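Local coordinates for fucolectin-related protein (Streptococcus pneumoniae, PDB 2WMF) that is a family 98 glycoside hydrolase that probably cleaves host blood group antigen glycans through its catalytic module, probably as part of fucose utilization, at residues E64-P67 against E68-P72; G344-S347 against S348-G351; E379-K383 against E384-S388. All blocks are in the same frame, centred on the assembly; numbering follows the deposited sequence.

Interaction 1 of 3, residues E64-P67 against E68-P72; sequences EAIP and EDVKP
P67, I66 and K71 carry this turn, which links helix 59-64 to strand 74-79 of the eight-stranded parallel beta/alpha barrel. P67 is the pivot: its carbonyl O takes two backbone bonds, from V70 N at 2.9 Å and from K71 N at 3.0 Å. One oxygen thus accepts two N-H groups, and the pair coils E68-K71 into a helical turn. The ring of P67 lies alongside V70, both pointing the same way, with CD 4.1 Å from V70 CB. The ring carbon CB of P67 also sits 3.4 Å from D69 OD1; the other oxygen of that carboxylate, OD2, is salt-bridged to R318.

I66 places CG2 anti to its backbone N, which brings this methyl against V70 CG1 at 3.7 Å and against the side of K71 at CG. Beyond the turn, I66 and V70 pack on helix 307-322 and strand 39-45, bedding the loop into the barrel wall. K71 runs obliquely across I66 and bends only at its last torsion (chi4 75°), turning the ammonium back; W63 adds its carbonyl O and a cation-pi contact. The K71 NZ then meets E68 OE2 in a salt bridge at 2.8 Å and, in the carbonyl plane, I66 O at 2.6 Å.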
# COMPACT_ATOMS: atom_id res chain seq x y z
N GLU A 64 9.99 8.51 -17.60
CA GLU A 64 11.10 7.61 -17.98
C GLU A 64 11.38 6.53 -16.93
O GLU A 64 11.79 5.42 -17.28
CB GLU A 64 12.37 8.39 -18.32
CG GLU A 64 12.20 9.14 -19.65
CD GLU A 64 13.34 10.07 -20.00
OE1 GLU A 64 14.23 10.29 -19.13
OE2 GLU A 64 13.34 10.61 -21.15
N ALA A 65 11.13 6.85 -15.67
CA ALA A 65 11.38 5.92 -14.57
C ALA A 65 10.41 4.74 -14.53
O ALA A 65 10.67 3.72 -13.88
CB ALA A 65 11.32 6.69 -13.22
N ILE A 66 9.26 4.89 -15.19
CA ILE A 66 8.18 3.89 -15.12
C ILE A 66 8.46 2.85 -16.22
O ILE A 66 8.50 3.22 -17.45
CB ILE A 66 6.79 4.49 -15.33
CG1 ILE A 66 6.52 5.69 -14.40
CG2 ILE A 66 5.73 3.40 -15.23
CD1 ILE A 66 6.69 5.46 -12.89
N PRO A 67 8.69 1.59 -15.82
CA PRO A 67 8.97 0.59 -16.86
C PRO A 67 7.86 0.48 -17.89
O PRO A 67 6.70 0.73 -17.59
CB PRO A 67 9.12 -0.71 -16.08
CG PRO A 67 9.46 -0.30 -14.71
CD PRO A 67 8.79 1.02 -14.46
N GLU A 68 8.23 0.08 -19.10
CA GLU A 68 7.26 0.06 -20.19
C GLU A 68 6.06 -0.85 -19.92
O GLU A 68 4.95 -0.50 -20.30
CB GLU A 68 7.93 -0.34 -21.48
CG GLU A 68 8.75 0.78 -22.10
CD GLU A 68 8.05 2.14 -22.23
OE1 GLU A 68 6.96 2.25 -22.89
OE2 GLU A 68 8.63 3.11 -21.70
N ASP A 69 6.28 -1.99 -19.28
CA ASP A 69 5.17 -2.91 -18.94
C ASP A 69 4.25 -2.37 -17.85
O ASP A 69 3.11 -2.83 -17.72
CB ASP A 69 5.68 -4.28 -18.54
CG ASP A 69 6.58 -4.25 -17.33
OD1 ASP A 69 7.55 -3.47 -17.33
OD2 ASP A 69 6.32 -5.03 -16.38
N VAL A 70 4.75 -1.39 -17.08
CA VAL A 70 4.03 -0.79 -15.98
C VAL A 70 3.26 0.46 -16.42
O VAL A 70 2.21 0.77 -15.85
CB VAL A 70 4.98 -0.52 -14.80
CG1 VAL A 70 4.32 0.30 -13.67
CG2 VAL A 70 5.53 -1.84 -14.27
N LYS A 71 3.78 1.19 -17.41
CA LYS A 71 3.15 2.40 -17.90
C LYS A 71 1.63 2.35 -18.17
O LYS A 71 0.93 3.30 -17.88
CB LYS A 71 3.91 2.95 -19.13
CG LYS A 71 5.22 3.71 -18.83
CD LYS A 71 5.76 4.36 -20.11
CE LYS A 71 6.86 5.39 -19.87
NZ LYS A 71 8.17 4.78 -19.51
N PRO A 72 1.11 1.25 -18.76
CA PRO A 72 -0.34 1.21 -18.95
C PRO A 72 -1.18 1.25 -17.68
O PRO A 72 -2.40 1.43 -17.77
CB PRO A 72 -0.57 -0.13 -19.70
CG PRO A 72 0.78 -0.51 -20.29
CD PRO A 72 1.80 0.08 -19.34

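Interaction 2 of 3, residues G344-S347 against S348-G351; sequences GRIS and SLNG
S348 reaches back to R345 with both its hydroxyl and its backbone N-H, and these two hydrogen bonds end on one carbonyl oxygen. The S348 OG donates to R345 O at 2.7 Å, lying in the carbonyl plane, while S348 N donates to the same R345 O at 2.9 Å from 51° above that plane. Having OG between the backbone N and the carbonyl carbon (chi1 74°) keeps the hydroxyl close to its own backbone N, so both can reach R345 O. A third hydrogen bond, from L349 N to I346 O at 3.0 Å, is fairly straight at the hydrogen (162°) and repeats the same i to i+3 spacing. Together the backbone pair makes the short 3-10 turn that starts at I346, in the loop between strands 337-340 and 376-377.

The apolar part is thin. I346 CD1 approaches L349 CB at 4.2 Å, the two side chains crossing at about a right angle. I346 is otherwise buried against helix 184-192 and F352.

Polar ends look outward from the turn: the R345 guanidinium pairs with E379, S347 OG bonds to E188 on helix 184-192, and K398 NZ meets S348 OG. With its OG proton given to R345 O, S348 can still accept from that lysine, so its one hydroxyl ties the turn both to its own backbone and to a separate loop.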
# COMPACT_ATOMS: atom_id res chain seq x y z
N GLY A 344 -22.85 0.94 17.85
CA GLY A 344 -21.60 1.32 18.46
C GLY A 344 -20.47 1.08 17.49
O GLY A 344 -20.48 0.08 16.79
N ARG A 345 -19.47 1.97 17.47
CA ARG A 345 -18.52 2.05 16.36
C ARG A 345 -17.18 1.44 16.72
O ARG A 345 -16.77 1.39 17.89
CB ARG A 345 -18.33 3.50 15.90
CG ARG A 345 -19.63 4.13 15.44
CD ARG A 345 -19.71 5.64 15.61
NE ARG A 345 -21.09 6.03 15.34
CZ ARG A 345 -22.11 5.91 16.19
NH1 ARG A 345 -21.91 5.48 17.44
NH2 ARG A 345 -23.34 6.19 15.79
N ILE A 346 -16.49 0.95 15.69
CA ILE A 346 -15.18 0.32 15.88
C ILE A 346 -14.17 1.32 16.51
O ILE A 346 -13.24 0.92 17.23
CB ILE A 346 -14.64 -0.29 14.55
CG1 ILE A 346 -13.48 -1.25 14.85
CG2 ILE A 346 -14.23 0.80 13.51
CD1 ILE A 346 -13.90 -2.48 15.59
N SER A 347 -14.38 2.63 16.30
CA SER A 347 -13.53 3.67 16.96
C SER A 347 -13.60 3.63 18.48
O SER A 347 -12.74 4.20 19.16
CB SER A 347 -13.93 5.08 16.49
OG SER A 347 -15.30 5.29 16.65
N SER A 348 -14.65 3.01 19.01
CA SER A 348 -14.79 2.83 20.47
C SER A 348 -14.36 1.45 20.98
O SER A 348 -14.57 1.15 22.17
CB SER A 348 -16.22 3.11 20.89
OG SER A 348 -17.02 2.03 20.49
N LEU A 349 -13.81 0.60 20.12
CA LEU A 349 -13.29 -0.73 20.51
C LEU A 349 -11.78 -0.83 20.24
O LEU A 349 -11.30 -1.51 19.33
CB LEU A 349 -14.02 -1.81 19.72
CG LEU A 349 -15.47 -2.08 20.11
CD1 LEU A 349 -15.99 -3.17 19.18
CD2 LEU A 349 -15.59 -2.48 21.60
N ASN A 350 -11.00 -0.11 21.02
CA ASN A 350 -9.56 -0.05 20.73
C ASN A 350 -8.66 -1.28 21.06
O ASN A 350 -7.56 -1.40 20.46
CB ASN A 350 -8.95 1.09 21.59
CG ASN A 350 -9.42 2.51 21.18
OD1 ASN A 350 -10.29 2.68 20.32
ND2 ASN A 350 -8.83 3.55 21.83
N GLY A 351 -9.13 -2.32 21.75
CA GLY A 351 -8.62 -3.69 21.43
C GLY A 351 -9.17 -4.73 20.51
O GLY A 351 -8.83 -5.93 20.67

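Interaction 3 of 3, residues E379-K383 against E384-S388; sequences EKIDK and EKISS
The methyl CG2 of I381 sits against two residues of the first helical turn: it is 3.8 Å from K385 CB, with K385 CG equally near, and 3.9 Å from I386 CG1. Its position follows from chi1 of -54°, which sets CG2 anti to the backbone N and out over the chain that coils ahead of it. The aliphatic base of K385, CB and CG, meets this methyl; the bend at chi2 (54°) then carries the ammonium away. I386 sets CG1 beside the backbone, 3.6 Å from D382 O.

Those carbons are held in place by the opening bonds of helix 383-389. I386 N donates to D382 O at 3.1 Å, and S387 N donates to K383 O at 3.0 Å with a straighter N-H (162°). D382 occupies the N-cap position, yet its carboxylate makes no capping bond. Instead a water donates to D382 OD2 at 3.2 Å, and weakly to E384 OE2, so it bridges two acids whose like charges probably repel only mildly with those two oxygens 6.2 Å apart.

Further out, I386 is buried against V338 and W340 of strand 337-340 and against I395 of strand 394-396. K383 packs on W340 and I395 as well, along the same flank of the helix, while W340 NE1 also makes a weak hydrogen bond to I381 O.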
# COMPACT_ATOMS: atom_id res chain seq x y z
N GLU A 379 -22.14 2.77 9.69
CA GLU A 379 -23.48 2.87 10.23
C GLU A 379 -24.56 3.32 9.24
O GLU A 379 -25.74 3.03 9.46
CB GLU A 379 -23.49 3.85 11.42
CG GLU A 379 -23.22 5.28 11.07
CD GLU A 379 -22.69 6.08 12.24
OE1 GLU A 379 -23.54 6.75 12.88
OE2 GLU A 379 -21.47 6.05 12.50
N LYS A 380 -24.15 4.02 8.18
CA LYS A 380 -25.09 4.55 7.19
C LYS A 380 -25.62 3.47 6.23
O LYS A 380 -26.61 3.69 5.50
CB LYS A 380 -24.45 5.71 6.43
CG LYS A 380 -24.34 6.98 7.24
CD LYS A 380 -25.74 7.66 7.44
CE LYS A 380 -25.70 8.92 8.28
NZ LYS A 380 -25.27 8.65 9.69
N ILE A 381 -24.97 2.30 6.24
CA ILE A 381 -25.46 1.10 5.54
C ILE A 381 -26.45 0.37 6.46
O ILE A 381 -26.11 -0.05 7.56
CB ILE A 381 -24.30 0.15 5.14
CG1 ILE A 381 -23.22 0.88 4.32
CG2 ILE A 381 -24.86 -1.07 4.37
CD1 ILE A 381 -23.70 1.51 2.98
N ASP A 382 -27.69 0.20 6.02
CA ASP A 382 -28.67 -0.56 6.81
C ASP A 382 -28.34 -2.04 6.97
O ASP A 382 -27.71 -2.65 6.11
CB ASP A 382 -30.08 -0.47 6.19
CG ASP A 382 -30.61 0.95 6.11
OD1 ASP A 382 -30.00 1.91 6.66
OD2 ASP A 382 -31.65 1.10 5.42
N LYS A 383 -28.80 -2.63 8.06
CA LYS A 383 -28.53 -4.03 8.30
C LYS A 383 -29.09 -4.92 7.19
O LYS A 383 -28.46 -5.89 6.79
CB LYS A 383 -29.05 -4.46 9.67
CG LYS A 383 -28.29 -5.68 10.26
CD LYS A 383 -28.68 -5.94 11.72
CE LYS A 383 -27.94 -7.14 12.34
NZ LYS A 383 -28.11 -7.14 13.87
N GLU A 384 -30.27 -4.56 6.68
CA GLU A 384 -30.89 -5.30 5.58
C GLU A 384 -29.99 -5.32 4.35
O GLU A 384 -29.89 -6.34 3.64
CB GLU A 384 -32.23 -4.66 5.18
CG GLU A 384 -33.44 -5.46 5.57
CD GLU A 384 -33.90 -5.30 7.03
OE1 GLU A 384 -34.64 -6.22 7.50
OE2 GLU A 384 -33.59 -4.28 7.71
N LYS A 385 -29.33 -4.19 4.10
CA LYS A 385 -28.37 -4.09 3.00
C LYS A 385 -27.15 -5.01 3.20
O LYS A 385 -26.67 -5.67 2.27
CB LYS A 385 -27.92 -2.64 2.80
CG LYS A 385 -27.10 -2.40 1.54
CD LYS A 385 -27.81 -2.91 0.27
CE LYS A 385 -27.07 -2.57 -1.00
NZ LYS A 385 -27.53 -3.54 -2.10
N ILE A 386 -26.67 -5.07 4.44
CA ILE A 386 -25.56 -5.98 4.76
C ILE A 386 -25.92 -7.43 4.46
O ILE A 386 -25.14 -8.19 3.87
CB ILE A 386 -25.09 -5.82 6.22
CG1 ILE A 386 -24.62 -4.38 6.46
CG2 ILE A 386 -23.98 -6.84 6.55
CD1 ILE A 386 -24.25 -4.07 7.94
N SER A 387 -27.13 -7.81 4.88
CA SER A 387 -27.65 -9.15 4.70
C SER A 387 -27.73 -9.45 3.20
O SER A 387 -27.46 -10.56 2.76
CB SER A 387 -29.03 -9.28 5.35
OG SER A 387 -28.99 -9.15 6.76
N SER A 388 -28.07 -8.44 2.42
CA SER A 388 -28.12 -8.53 0.97
C SER A 388 -26.76 -8.72 0.31
O SER A 388 -26.61 -9.53 -0.62
CB SER A 388 -28.79 -7.27 0.40
OG SER A 388 -28.91 -7.38 -0.98
O HOH W 1 -33.75 -1.03 6.42

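How the interactions relate
Interaction 1 comes first along the chain, in the part that forms the parallel barrel, where it connects helix 59-64 with strand 74-79. Interactions 2 and 3 follow in that order within the C-terminal part of the module, the former in the loop before strand 376-377 and the latter just after that strand, where helix 383-389 begins. Centres lie 42 Å apart between interactions 1 and 2, which sit on opposite sides of the chain's centre, but 19 Å apart between 2 and 3. These last two meet directly: R345 NE and E379 OE2 form a salt bridge at 2.9 Å, joining two loops that strand 376-377 separates in sequence.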